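Side-chain contacts in hemolysin BL lytic component L1 (Bacillus cereus, PDB 7NMQ), which probably serves as a lytic component of haemolysin BL, an alpha-helical pore-forming toxin of Bacillus cereus: residues Gly201-Gly204 / Ala205-Val209; Ala354-Ser358 / Lys359-Phe363; Glu112-Asn115 / Asp116-Thr120; Ala211-Gly214 / Gly215-Ile219. All blocks are in the same frame, centred on the assembly; numbering follows the deposited sequence.

Contacts 1 and 4 lie on the same helix, 203-216, at its first turn and where it gives way to a strand. Contact 2, at the C-terminal end of helix 330-357 and the chain that follows, touches both: I207 CG2 comes within 3.3 Å of F356 CG, and F363 CE2 within 3.9 Å of V217 CB. All four are partly buried; they differ in place and chemistry. Contacts 1, 2 and 4, near the middle of the chain, join apolar side chains to backbone bonds and bridging waters, and contact 2 adds a salt bridge. Contact 3, a regular turn of helix 107-154 about 31 Å from the chain centre, combines apolar contacts to neighbouring helices with polar ties to helix 45-103 and a diol bound on N115 and T119.

Contact 1 of 4, residues Gly201-Gly204 / Ala205-Val209; sequences GGLG and AAILV
A205 meets G201 without a direct backbone bond: its CB lies 3.7 Å from G201 O, and a water fills the gap between the main-chain groups. That water donates to G201 O at 2.7 Å and accepts from A205 N at 2.9 Å, so it does the work of a capping acceptor for a first-turn N-H. A206 N donates to G202 O at 2.9 Å. G202 is the N-cap of helix 203-216; its phi of 95° would press a side chain against the preceding carbonyl oxygen, which accounts for the glycine. I207 N then donates to L203 O at 2.9 Å. The I207 CG1 methylene also passes beside that oxygen, at 3.3 Å. L203 turns CG away from its own N (chi1 172°), which lays the chain alongside I207, and L203 CD1 rests 3.9 Å from I207 CG1. At L208 the N-H reaches G204 O over a longer 3.2 Å, while CG and CD1 of this exposed side chain lie near the same carbonyl oxygen. V209 adds the next bond, from its N to A205 O, and its side chain packs on W197, L237 and I242. L203 and I207 face D353 together, and L203 also meets L14 of helix 10-33. The chemistry implies a helix start fixed by glycine geometry, one water and successive i to i+4 bonds, in a segment predicted to be transmembrane, with the L203-I207 ridge directed into the bundle.

Contact 2 of 4, residues Ala354-Ser358 / Lys359-Phe363; sequences AEFIS and KDIAF
The ring of F356 meets I361 at 4.4 Å, from CE1 to CG1, in an oblique approach. A water oxygen sits over the centre of one face, 3.4 Å above the plane. This water is also 2.8 Å from F356 O and 3.0 Å from D360 O, with geometry suited to donation to each, though acceptors in reach outnumber its protons. The F363 ring has I361 O at its edge, in plane, and makes a cation-pi contact with K29 of helix 10-33. A third flat group, the E355 carboxylate, takes K359 NZ on the anti lone pair of OE2 in a salt bridge of 2.6 Å. The glutamate chain bends at chi2 (78°) and the lysine at chi3 (-82°), which lets the two chains cross. OE1 of E355 forms a second salt bridge, with R82. Nearby, S358 OG donates to E355 O at 2.6 Å. K359 N closes the turn on F356 O at 3.2 Å, from above the carbonyl plane. Another water donates to I357 O and K359 O. A serine hydroxyl, a turn N-H and waters thus meet the late helix carbonyls, and the E355 carboxylate links K359 to R82 of helix 45-103.

Contact 3 of 4, residues Glu112-Asn115 / Asp116-Thr120; sequences EGIN and DLITT. With EDO (1,2-ethanediol), chain F.
N115 and T119, one turn apart on helix 107-154, form a small surface site that holds a 1,2-ethanediol molecule, probably from the crystallisation liquor. O2 of the diol donates to N115 OD1 at 3.1 Å and pairs with T119 OG1 at 2.6 Å, where either hydroxyl could be the donor. The bond from diol O1 to N115 OD1 is weak, and the I118 CG2 methyl lies 3.4 Å from that O1. In N115, CG stands anti to the backbone N (chi1 -163°) and OD1 meets the diol, while the side chain also packs on L322. The amide's other arm, ND2, donates to a water, which in turn donates to D116 OD1. OD2 of D116 is bonded to Y94 OH on helix 45-103, so both carboxylate oxygens have partners. E112 OE2 lies 4.6 Å from D116 OD1, a like-charge approach that may raise the proton affinity of either acid slightly. Underneath runs the ordinary α-helical ladder of a long helix in this ClyA-like bundle: D116, L117, I118 and T119 each donate an N-H to the carbonyl four residues back. The bond from I118 N to I114 O is 2.9 Å long. On the inner side I114 CG2 touches I118 CD1 at 4.0 Å; this pair faces L321, Y318 and T319 of helix 275-325, whereas L117 packs on Y87, Q90 and F91.

Contact 4 of 4, residues Ala211-Gly214 / Gly215-Ile219; sequences AAIG and GAVVI
I213 and V217 meet through their CG2 methyls, and their first torsions explain it. In I213, chi1 of -66° sets CG1 beside the backbone N and CG2 opposite it; in V217, chi1 of 164° turns CG1 opposite N and leaves CG2 next to it. The two methyls come to 4.1 Å, I213 CG2 to V217 CG2. The valine methyl is closer still to the backbone, with V217 CG2 only 3.2 Å from I213 O. The hydrogen bonds record how the helix runs out. G215 N still donates to A211 O four residues back, at 3.0 Å. A216 N donates to I213 O, three residues back, also at 3.0 Å, and approaches from well above the carbonyl plane, 61° out of it. V217 N follows with a weak bond of 3.4 Å to G214 O, again a three-residue step. A216 CB lies 3.4 Å from A212 O. A water then spans the junction, donating to G214 O at 2.7 Å and to V217 O at 2.7 Å. From V217 the chain is extended as strand 217-222, antiparallel to 225-230; A216 and V218 pair through their backbones with V231 and A229. Such a hairpin after a helix is consistent with the β-tongue of ClyA-like toxins, and the segment is predicted to be transmembrane. I213 and V217 also pack on L22 and L26 of helix 10-33. Chemically, three-residue bonds and a bridging water accompany the change from helix to strand, while I213 and V217 remain packed in the bundle.

Contact 1 of 4, residues Gly201-Gly204 / Ala205-Val209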
ATOM      1  N   GLY A 201       8.145  -1.220 -14.181  1.00 17.10           N
ATOM      2  CA  GLY A 201       9.131  -0.245 -14.663  1.00 16.56           C
ATOM      3  C   GLY A 201      10.264  -0.050 -13.673  1.00 17.73           C
ATOM      4  O   GLY A 201      11.205   0.681 -13.995  1.00 20.83           O
ATOM      5  N   GLY A 202      10.184  -0.695 -12.509  1.00 17.51           N
ATOM      6  CA  GLY A 202      11.187  -0.542 -11.448  1.00 16.83           C
ATOM      7  C   GLY A 202      10.768   0.505 -10.429  1.00 16.35           C
ATOM      8  O   GLY A 202       9.850   1.299 -10.710  1.00 16.82           O
ATOM      9  N   LEU A 203      11.465   0.555  -9.302  1.00 17.24           N
ATOM     10  CA  LEU A 203      11.081   1.398  -8.153  1.00 16.89           C
ATOM     11  C   LEU A 203      11.038   2.875  -8.606  1.00 16.65           C
ATOM     12  O   LEU A 203      10.130   3.622  -8.173  1.00 16.42           O
ATOM     13  CB  LEU A 203      12.042   1.119  -6.999  1.00 18.84           C
ATOM     14  CG  LEU A 203      11.912   2.047  -5.800  1.00 20.70           C
ATOM     15  CD1 LEU A 203      10.535   1.969  -5.166  1.00 20.75           C
ATOM     16  CD2 LEU A 203      12.984   1.708  -4.776  1.00 22.36           C
ATOM     17  N   GLY A 204      12.019   3.323  -9.391  1.00 18.16           N
ATOM     18  CA  GLY A 204      12.046   4.726  -9.846  1.00 18.18           C
ATOM     19  C   GLY A 204      10.740   5.106 -10.545  1.00 17.60           C
ATOM     20  O   GLY A 204      10.101   6.163 -10.213  1.00 18.23           O
ATOM     21  N   ALA A 205      10.349   4.304 -11.523  1.00 17.42           N
ATOM     22  CA  ALA A 205       9.104   4.531 -12.298  1.00 16.91           C
ATOM     23  C   ALA A 205       7.909   4.461 -11.352  1.00 15.98           C
ATOM     24  O   ALA A 205       7.042   5.329 -11.447  1.00 17.92           O
ATOM     25  CB  ALA A 205       8.962   3.543 -13.424  1.00 18.75           C
ATOM     26  N   ALA A 206       7.878   3.460 -10.472  1.00 15.54           N
ATOM     27  CA  ALA A 206       6.783   3.244  -9.527  1.00 15.96           C
ATOM     28  C   ALA A 206       6.561   4.538  -8.734  1.00 14.91           C
ATOM     29  O   ALA A 206       5.382   4.937  -8.595  1.00 15.36           O
ATOM     30  CB  ALA A 206       7.019   2.062  -8.637  1.00 16.77           C
ATOM     31  N   ILE A 207       7.625   5.176  -8.238  1.00 13.87           N
ATOM     32  CA  ILE A 207       7.463   6.379  -7.377  1.00 14.71           C
ATOM     33  C   ILE A 207       6.896   7.518  -8.213  1.00 14.32           C
ATOM     34  O   ILE A 207       6.106   8.314  -7.661  1.00 15.48           O
ATOM     35  CB  ILE A 207       8.796   6.720  -6.696  1.00 16.79           C
ATOM     36  CG1 ILE A 207       9.218   5.649  -5.692  1.00 19.23           C
ATOM     37  CG2 ILE A 207       8.814   8.118  -6.138  1.00 18.60           C
ATOM     38  CD1 ILE A 207       8.237   5.230  -4.697  1.00 23.52           C
ATOM     39  N   LEU A 208       7.322   7.656  -9.465  1.00 14.92           N
ATOM     40  CA  LEU A 208       6.786   8.752 -10.311  1.00 14.40           C
ATOM     41  C   LEU A 208       5.285   8.543 -10.535  1.00 13.67           C
ATOM     42  O   LEU A 208       4.514   9.534 -10.488  1.00 13.81           O
ATOM     43  CB  LEU A 208       7.509   8.792 -11.644  1.00 15.03           C
ATOM     44  CG  LEU A 208       8.948   9.297 -11.578  1.00 16.78           C
ATOM     45  CD1 LEU A 208       9.698   9.028 -12.875  1.00 18.69           C
ATOM     46  CD2 LEU A 208       8.984  10.766 -11.254  1.00 18.82           C
ATOM     47  N   VAL A 209       4.871   7.295 -10.737  1.00 12.73           N
ATOM     48  CA  VAL A 209       3.437   6.985 -10.999  1.00 13.10           C
ATOM     49  C   VAL A 209       2.654   7.231  -9.714  1.00 13.30           C
ATOM     50  O   VAL A 209       1.589   7.901  -9.757  1.00 13.97           O
ATOM     51  CB  VAL A 209       3.226   5.576 -11.539  1.00 13.59           C
ATOM     52  CG1 VAL A 209       1.744   5.262 -11.616  1.00 14.85           C
ATOM     53  CG2 VAL A 209       3.960   5.374 -12.865  1.00 14.54           C
TER
HETATM   54  O   HOH W   1      12.459   2.593 -12.625  1.00 21.57           O

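Contact 2 of 4, residues Ala354-Ser358 / Lys359-Phe363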
ATOM      1  N   ALA A 354      13.534   5.199  -1.370  1.00 15.37           N
ATOM      2  CA  ALA A 354      13.181   4.863   0.021  1.00 14.81           C
ATOM      3  C   ALA A 354      12.710   6.129   0.734  1.00 13.49           C
ATOM      4  O   ALA A 354      11.751   6.069   1.518  1.00 14.09           O
ATOM      5  CB  ALA A 354      14.337   4.216   0.740  1.00 15.16           C
ATOM      6  N   GLU A 355      13.381   7.248   0.489  1.00 13.94           N
ATOM      7  CA  GLU A 355      13.046   8.524   1.136  1.00 15.60           C
ATOM      8  C   GLU A 355      11.593   8.864   0.735  1.00 15.64           C
ATOM      9  O   GLU A 355      10.780   9.269   1.601  1.00 15.42           O
ATOM     10  CB  GLU A 355      14.025   9.579   0.649  1.00 17.94           C
ATOM     11  CG  GLU A 355      13.685  10.950   1.123  1.00 21.23           C
ATOM     12  CD  GLU A 355      14.053  11.272   2.548  1.00 27.97           C
ATOM     13  OE1 GLU A 355      15.022  10.684   3.043  1.00 33.28           O
ATOM     14  OE2 GLU A 355      13.400  12.184   3.130  1.00 33.67           O
ATOM     15  N   PHE A 356      11.247   8.697  -0.539  1.00 14.82           N
ATOM     16  CA  PHE A 356       9.877   8.979  -1.039  1.00 15.40           C
ATOM     17  C   PHE A 356       8.854   8.150  -0.276  1.00 15.40           C
ATOM     18  O   PHE A 356       7.829   8.714   0.199  1.00 16.95           O
ATOM     19  CB  PHE A 356       9.757   8.759  -2.538  1.00 16.79           C
ATOM     20  CG  PHE A 356       8.359   9.027  -3.027  1.00 18.22           C
ATOM     21  CD1 PHE A 356       7.367   8.064  -2.913  1.00 18.80           C
ATOM     22  CD2 PHE A 356       8.010  10.268  -3.540  1.00 19.51           C
ATOM     23  CE1 PHE A 356       6.077   8.301  -3.394  1.00 19.73           C
ATOM     24  CE2 PHE A 356       6.725  10.511  -4.002  1.00 19.75           C
ATOM     25  CZ  PHE A 356       5.752   9.525  -3.926  1.00 20.54           C
ATOM     26  N   ILE A 357       9.121   6.855  -0.137  1.00 14.01           N
ATOM     27  CA  ILE A 357       8.126   5.944   0.497  1.00 15.53           C
ATOM     28  C   ILE A 357       7.985   6.275   1.984  1.00 14.70           C
ATOM     29  O   ILE A 357       6.919   5.970   2.586  1.00 16.07           O
ATOM     30  CB  ILE A 357       8.486   4.466   0.247  1.00 15.93           C
ATOM     31  CG1 ILE A 357       8.387   4.202  -1.250  1.00 19.40           C
ATOM     32  CG2 ILE A 357       7.614   3.515   1.063  1.00 15.71           C
ATOM     33  CD1 ILE A 357       8.851   2.874  -1.695  1.00 22.49           C
ATOM     34  N   SER A 358       9.019   6.825   2.606  1.00 14.56           N
ATOM     35  CA  SER A 358       9.030   7.153   4.045  1.00 15.40           C
ATOM     36  C   SER A 358       8.169   8.377   4.369  1.00 16.23           C
ATOM     37  O   SER A 358       8.056   8.700   5.563  1.00 17.08           O
ATOM     38  CB  SER A 358      10.421   7.397   4.547  1.00 16.46           C
ATOM     39  OG  SER A 358      10.960   8.633   4.124  1.00 16.90           O
ATOM     40  N   LYS A 359       7.666   9.087   3.356  1.00 16.76           N
ATOM     41  CA  LYS A 359       6.930  10.358   3.567  1.00 17.87           C
ATOM     42  C   LYS A 359       5.550  10.223   2.938  1.00 16.25           C
ATOM     43  O   LYS A 359       5.392   9.423   2.027  1.00 16.41           O
ATOM     44  CB  LYS A 359       7.714  11.490   2.925  1.00 21.14           C
ATOM     45  CG  LYS A 359       8.980  11.831   3.687  1.00 24.88           C
ATOM     46  CD  LYS A 359       9.698  12.989   3.128  1.00 31.14           C
ATOM     47  CE  LYS A 359      10.571  12.630   1.946  1.00 36.05           C
ATOM     48  NZ  LYS A 359      11.662  13.625   1.784  1.00 39.92           N
ATOM     49  N   ASP A 360       4.572  10.944   3.464  1.00 17.05           N
ATOM     50  CA  ASP A 360       3.234  10.829   2.878  1.00 16.29           C
ATOM     51  C   ASP A 360       3.294  11.065   1.377  1.00 16.74           C
ATOM     52  O   ASP A 360       3.936  12.022   0.923  1.00 19.05           O
ATOM     53  CB  ASP A 360       2.274  11.843   3.481  1.00 17.96           C
ATOM     54  CG  ASP A 360       1.784  11.452   4.859  1.00 20.62           C
ATOM     55  OD1 ASP A 360       1.964  10.275   5.239  1.00 20.29           O
ATOM     56  OD2 ASP A 360       1.227  12.352   5.545  1.00 26.30           O
ATOM     57  N   ILE A 361       2.497  10.297   0.645  1.00 15.18           N
ATOM     58  CA  ILE A 361       2.175  10.662  -0.750  1.00 16.23           C
ATOM     59  C   ILE A 361       1.388  11.967  -0.724  1.00 16.12           C
ATOM     60  O   ILE A 361       0.439  12.113   0.078  1.00 16.94           O
ATOM     61  CB  ILE A 361       1.384   9.534  -1.415  1.00 16.55           C
ATOM     62  CG1 ILE A 361       2.163   8.214  -1.380  1.00 15.28           C
ATOM     63  CG2 ILE A 361       0.972   9.937  -2.822  1.00 18.18           C
ATOM     64  CD1 ILE A 361       1.271   7.039  -1.554  1.00 15.72           C
ATOM     65  N   ALA A 362       1.759  12.930  -1.551  1.00 16.88           N
ATOM     66  CA  ALA A 362       1.090  14.252  -1.549  1.00 18.48           C
ATOM     67  C   ALA A 362      -0.239  14.115  -2.273  1.00 19.05           C
ATOM     68  O   ALA A 362      -0.240  13.987  -3.498  1.00 22.92           O
ATOM     69  CB  ALA A 362       1.990  15.264  -2.194  1.00 19.51           C
ATOM     70  N   PHE A 363      -1.304  14.069  -1.487  1.00 19.20           N
ATOM     71  CA  PHE A 363      -2.700  14.237  -1.937  1.00 20.33           C
ATOM     72  C   PHE A 363      -3.113  15.683  -1.680  1.00 22.65           C
ATOM     73  O   PHE A 363      -2.441  16.404  -0.935  1.00 26.80           O
ATOM     74  CB  PHE A 363      -3.618  13.322  -1.130  1.00 20.25           C
ATOM     75  CG  PHE A 363      -3.577  11.860  -1.510  1.00 18.75           C
ATOM     76  CD1 PHE A 363      -2.542  11.017  -1.157  1.00 19.74           C
ATOM     77  CD2 PHE A 363      -4.662  11.308  -2.159  1.00 19.31           C
ATOM     78  CE1 PHE A 363      -2.578   9.673  -1.491  1.00 17.78           C
ATOM     79  CE2 PHE A 363      -4.712   9.967  -2.469  1.00 18.59           C
ATOM     80  CZ  PHE A 363      -3.644   9.157  -2.183  1.00 18.11           C
TER
HETATM   81  O   HOH W   2       6.409  11.037  -0.553  1.00 22.81           O
HETATM   82  O   HOH W   3       4.185   6.939   2.100  1.00 19.73           O

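Contact 3 of 4, residues Glu112-Asn115 / Asp116-Thr120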
ATOM      1  N   GLU A 112      35.116  -4.420  13.317  1.00 13.61           N
ATOM      2  CA  GLU A 112      34.274  -3.566  14.183  1.00 14.67           C
ATOM      3  C   GLU A 112      33.255  -2.829  13.305  1.00 14.57           C
ATOM      4  O   GLU A 112      32.085  -2.721  13.709  1.00 14.94           O
ATOM      5  CB  GLU A 112      35.131  -2.592  14.967  1.00 16.80           C
ATOM      6  CG  GLU A 112      34.381  -1.996  16.137  1.00 20.17           C
ATOM      7  CD  GLU A 112      34.176  -2.947  17.308  1.00 25.52           C
ATOM      8  OE1 GLU A 112      34.822  -4.031  17.366  1.00 30.81           O
ATOM      9  OE2 GLU A 112      33.431  -2.569  18.195  1.00 33.12           O
ATOM     10  N   GLY A 113      33.681  -2.304  12.160  1.00 13.22           N
ATOM     11  CA  GLY A 113      32.795  -1.586  11.222  1.00 12.89           C
ATOM     12  C   GLY A 113      31.707  -2.500  10.721  1.00 12.36           C
ATOM     13  O   GLY A 113      30.503  -2.151  10.744  1.00 13.02           O
ATOM     14  N   ILE A 114      32.094  -3.701  10.307  1.00 12.00           N
ATOM     15  CA  ILE A 114      31.086  -4.655   9.767  1.00 12.10           C
ATOM     16  C   ILE A 114      30.145  -5.054  10.894  1.00 12.81           C
ATOM     17  O   ILE A 114      28.929  -5.149  10.633  1.00 12.56           O
ATOM     18  CB  ILE A 114      31.802  -5.854   9.123  1.00 12.20           C
ATOM     19  CG1 ILE A 114      32.603  -5.425   7.893  1.00 13.29           C
ATOM     20  CG2 ILE A 114      30.827  -6.969   8.839  1.00 13.33           C
ATOM     21  CD1 ILE A 114      31.814  -4.874   6.759  1.00 14.69           C
ATOM     22  N   ASN A 115      30.658  -5.279  12.094  1.00 12.93           N
ATOM     23  CA  ASN A 115      29.780  -5.620  13.239  1.00 13.41           C
ATOM     24  C   ASN A 115      28.758  -4.501  13.499  1.00 13.19           C
ATOM     25  O   ASN A 115      27.615  -4.823  13.820  1.00 13.68           O
ATOM     26  CB  ASN A 115      30.591  -5.956  14.489  1.00 15.42           C
ATOM     27  CG  ASN A 115      29.740  -6.685  15.492  1.00 20.51           C
ATOM     28  OD1 ASN A 115      29.256  -7.769  15.190  1.00 25.81           O
ATOM     29  ND2 ASN A 115      29.461  -6.037  16.607  1.00 25.66           N
ATOM     30  N   ASP A 116      29.161  -3.263  13.420  1.00 13.43           N
ATOM     31  CA  ASP A 116      28.224  -2.133  13.656  1.00 12.98           C
ATOM     32  C   ASP A 116      27.117  -2.173  12.602  1.00 13.08           C
ATOM     33  O   ASP A 116      25.950  -1.908  12.920  1.00 14.02           O
ATOM     34  CB  ASP A 116      28.886  -0.768  13.558  1.00 14.81           C
ATOM     35  CG  ASP A 116      29.783  -0.443  14.719  1.00 18.35           C
ATOM     36  OD1 ASP A 116      29.819  -1.239  15.712  1.00 22.07           O
ATOM     37  OD2 ASP A 116      30.443   0.622  14.638  1.00 22.49           O
ATOM     38  N   LEU A 117      27.472  -2.465  11.356  1.00 12.01           N
ATOM     39  CA  LEU A 117      26.456  -2.525  10.279  1.00 11.65           C
ATOM     40  C   LEU A 117      25.535  -3.716  10.543  1.00 11.92           C
ATOM     41  O   LEU A 117      24.311  -3.553  10.337  1.00 12.70           O
ATOM     42  CB  LEU A 117      27.152  -2.604   8.919  1.00 11.64           C
ATOM     43  CG  LEU A 117      27.882  -1.318   8.549  1.00 12.57           C
ATOM     44  CD1 LEU A 117      28.757  -1.524   7.328  1.00 13.45           C
ATOM     45  CD2 LEU A 117      26.926  -0.167   8.293  1.00 14.56           C
ATOM     46  N   ILE A 118      26.056  -4.852  10.990  1.00 11.65           N
ATOM     47  CA  ILE A 118      25.201  -6.014  11.346  1.00 12.55           C
ATOM     48  C   ILE A 118      24.240  -5.621  12.460  1.00 12.75           C
ATOM     49  O   ILE A 118      23.059  -6.062  12.420  1.00 13.80           O
ATOM     50  CB  ILE A 118      26.053  -7.225  11.749  1.00 13.60           C
ATOM     51  CG1 ILE A 118      26.823  -7.753  10.531  1.00 13.43           C
ATOM     52  CG2 ILE A 118      25.166  -8.302  12.349  1.00 15.20           C
ATOM     53  CD1 ILE A 118      27.917  -8.723  10.877  1.00 14.34           C
ATOM     54  N   THR A 119      24.705  -4.865  13.440  1.00 12.80           N
ATOM     55  CA  THR A 119      23.839  -4.437  14.554  1.00 13.79           C
ATOM     56  C   THR A 119      22.623  -3.701  13.958  1.00 13.37           C
ATOM     57  O   THR A 119      21.467  -3.978  14.347  1.00 14.39           O
ATOM     58  CB  THR A 119      24.631  -3.616  15.565  1.00 15.18           C
ATOM     59  OG1 THR A 119      25.627  -4.455  16.157  1.00 17.48           O
ATOM     60  CG2 THR A 119      23.747  -2.996  16.623  1.00 17.99           C
ATOM     61  N   THR A 120      22.840  -2.769  13.053  1.00 12.68           N
ATOM     62  CA  THR A 120      21.757  -1.994  12.407  1.00 12.19           C
ATOM     63  C   THR A 120      20.851  -2.914  11.607  1.00 11.98           C
ATOM     64  O   THR A 120      19.612  -2.792  11.713  1.00 13.19           O
ATOM     65  CB  THR A 120      22.324  -0.931  11.478  1.00 12.44           C
ATOM     66  OG1 THR A 120      23.167  -0.139  12.332  1.00 14.26           O
ATOM     67  CG2 THR A 120      21.241  -0.108  10.810  1.00 14.82           C
TER
HETATM   68  C1  EDO F 505      25.466  -9.143  16.325  1.00 38.41           C
HETATM   69  O1  EDO F 505      26.356  -9.540  15.289  1.00 40.13           O
HETATM   70  C2  EDO F 505      25.291  -7.666  16.395  1.00 38.94           C
HETATM   71  O2  EDO F 505      26.338  -6.943  15.768  1.00 38.19           O
HETATM   72  O   HOH W   4      31.039  -3.304  16.495  1.00 35.09           O

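Contact 4 of 4, residues Ala211-Gly214 / Gly215-Ile219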
ATOM      1  N   ALA A 211       3.303   9.280  -7.286  1.00 14.47           N
ATOM      2  CA  ALA A 211       3.205  10.735  -7.015  1.00 14.35           C
ATOM      3  C   ALA A 211       2.172  11.339  -7.962  1.00 13.92           C
ATOM      4  O   ALA A 211       1.365  12.177  -7.510  1.00 15.68           O
ATOM      5  CB  ALA A 211       4.526  11.424  -7.169  1.00 16.37           C
ATOM      6  N   ALA A 212       2.197  10.957  -9.222  1.00 13.21           N
ATOM      7  CA  ALA A 212       1.255  11.533 -10.228  1.00 13.54           C
ATOM      8  C   ALA A 212      -0.176  11.179  -9.868  1.00 13.23           C
ATOM      9  O   ALA A 212      -1.047  12.049  -9.909  1.00 13.87           O
ATOM     10  CB  ALA A 212       1.599  11.008 -11.600  1.00 13.16           C
ATOM     11  N   ILE A 213      -0.416   9.940  -9.509  1.00 12.89           N
ATOM     12  CA  ILE A 213      -1.798   9.530  -9.148  1.00 12.65           C
ATOM     13  C   ILE A 213      -2.183  10.205  -7.851  1.00 13.42           C
ATOM     14  O   ILE A 213      -3.288  10.792  -7.800  1.00 13.92           O
ATOM     15  CB  ILE A 213      -1.887   8.004  -9.025  1.00 12.88           C
ATOM     16  CG1 ILE A 213      -1.669   7.353 -10.389  1.00 14.00           C
ATOM     17  CG2 ILE A 213      -3.241   7.637  -8.384  1.00 13.61           C
ATOM     18  CD1 ILE A 213      -1.608   5.846 -10.360  1.00 14.50           C
ATOM     19  N   GLY A 214      -1.372  10.097  -6.805  1.00 14.55           N
ATOM     20  CA  GLY A 214      -1.767  10.660  -5.501  1.00 14.85           C
ATOM     21  C   GLY A 214      -2.091  12.132  -5.642  1.00 15.71           C
ATOM     22  O   GLY A 214      -3.100  12.580  -5.055  1.00 17.09           O
ATOM     23  N   GLY A 215      -1.287  12.876  -6.407  1.00 15.42           N
ATOM     24  CA  GLY A 215      -1.452  14.320  -6.538  1.00 15.37           C
ATOM     25  C   GLY A 215      -2.706  14.691  -7.313  1.00 15.57           C
ATOM     26  O   GLY A 215      -3.119  15.828  -7.153  1.00 18.38           O
ATOM     27  N   ALA A 216      -3.275  13.769  -8.080  1.00 14.88           N
ATOM     28  CA  ALA A 216      -4.405  14.008  -9.000  1.00 15.05           C
ATOM     29  C   ALA A 216      -5.690  13.412  -8.441  1.00 14.53           C
ATOM     30  O   ALA A 216      -6.742  13.640  -9.072  1.00 15.60           O
ATOM     31  CB  ALA A 216      -4.098  13.480 -10.362  1.00 15.73           C
ATOM     32  N   VAL A 217      -5.662  12.683  -7.343  1.00 14.65           N
ATOM     33  CA  VAL A 217      -6.897  12.052  -6.804  1.00 14.05           C
ATOM     34  C   VAL A 217      -7.844  13.106  -6.267  1.00 14.20           C
ATOM     35  O   VAL A 217      -7.442  13.993  -5.508  1.00 16.23           O
ATOM     36  CB  VAL A 217      -6.600  11.021  -5.711  1.00 15.15           C
ATOM     37  CG1 VAL A 217      -7.834  10.676  -4.908  1.00 16.31           C
ATOM     38  CG2 VAL A 217      -5.997   9.793  -6.342  1.00 15.75           C
ATOM     39  N   VAL A 218      -9.107  12.961  -6.657  1.00 13.43           N
ATOM     40  CA  VAL A 218     -10.218  13.698  -6.022  1.00 14.29           C
ATOM     41  C   VAL A 218     -11.244  12.657  -5.571  1.00 14.62           C
ATOM     42  O   VAL A 218     -11.347  11.620  -6.215  1.00 15.30           O
ATOM     43  CB  VAL A 218     -10.839  14.728  -6.974  1.00 15.93           C
ATOM     44  CG1 VAL A 218      -9.866  15.861  -7.231  1.00 16.71           C
ATOM     45  CG2 VAL A 218     -11.413  14.156  -8.251  1.00 16.40           C
ATOM     46  N   ILE A 219     -11.959  12.942  -4.483  1.00 14.76           N
ATOM     47  CA  ILE A 219     -13.044  12.041  -4.015  1.00 15.21           C
ATOM     48  C   ILE A 219     -14.360  12.790  -4.254  1.00 15.31           C
ATOM     49  O   ILE A 219     -14.497  13.899  -3.704  1.00 17.89           O
ATOM     50  CB  ILE A 219     -12.814  11.640  -2.553  1.00 17.43           C
ATOM     51  CG1 ILE A 219     -11.397  11.107  -2.231  1.00 21.28           C
ATOM     52  CG2 ILE A 219     -13.935  10.676  -2.171  1.00 17.89           C
ATOM     53  CD1 ILE A 219     -11.053   9.789  -2.752  1.00 24.56           C
TER
HETATM   54  O   HOH W   5      -5.128  14.116  -4.089  1.00 21.83           O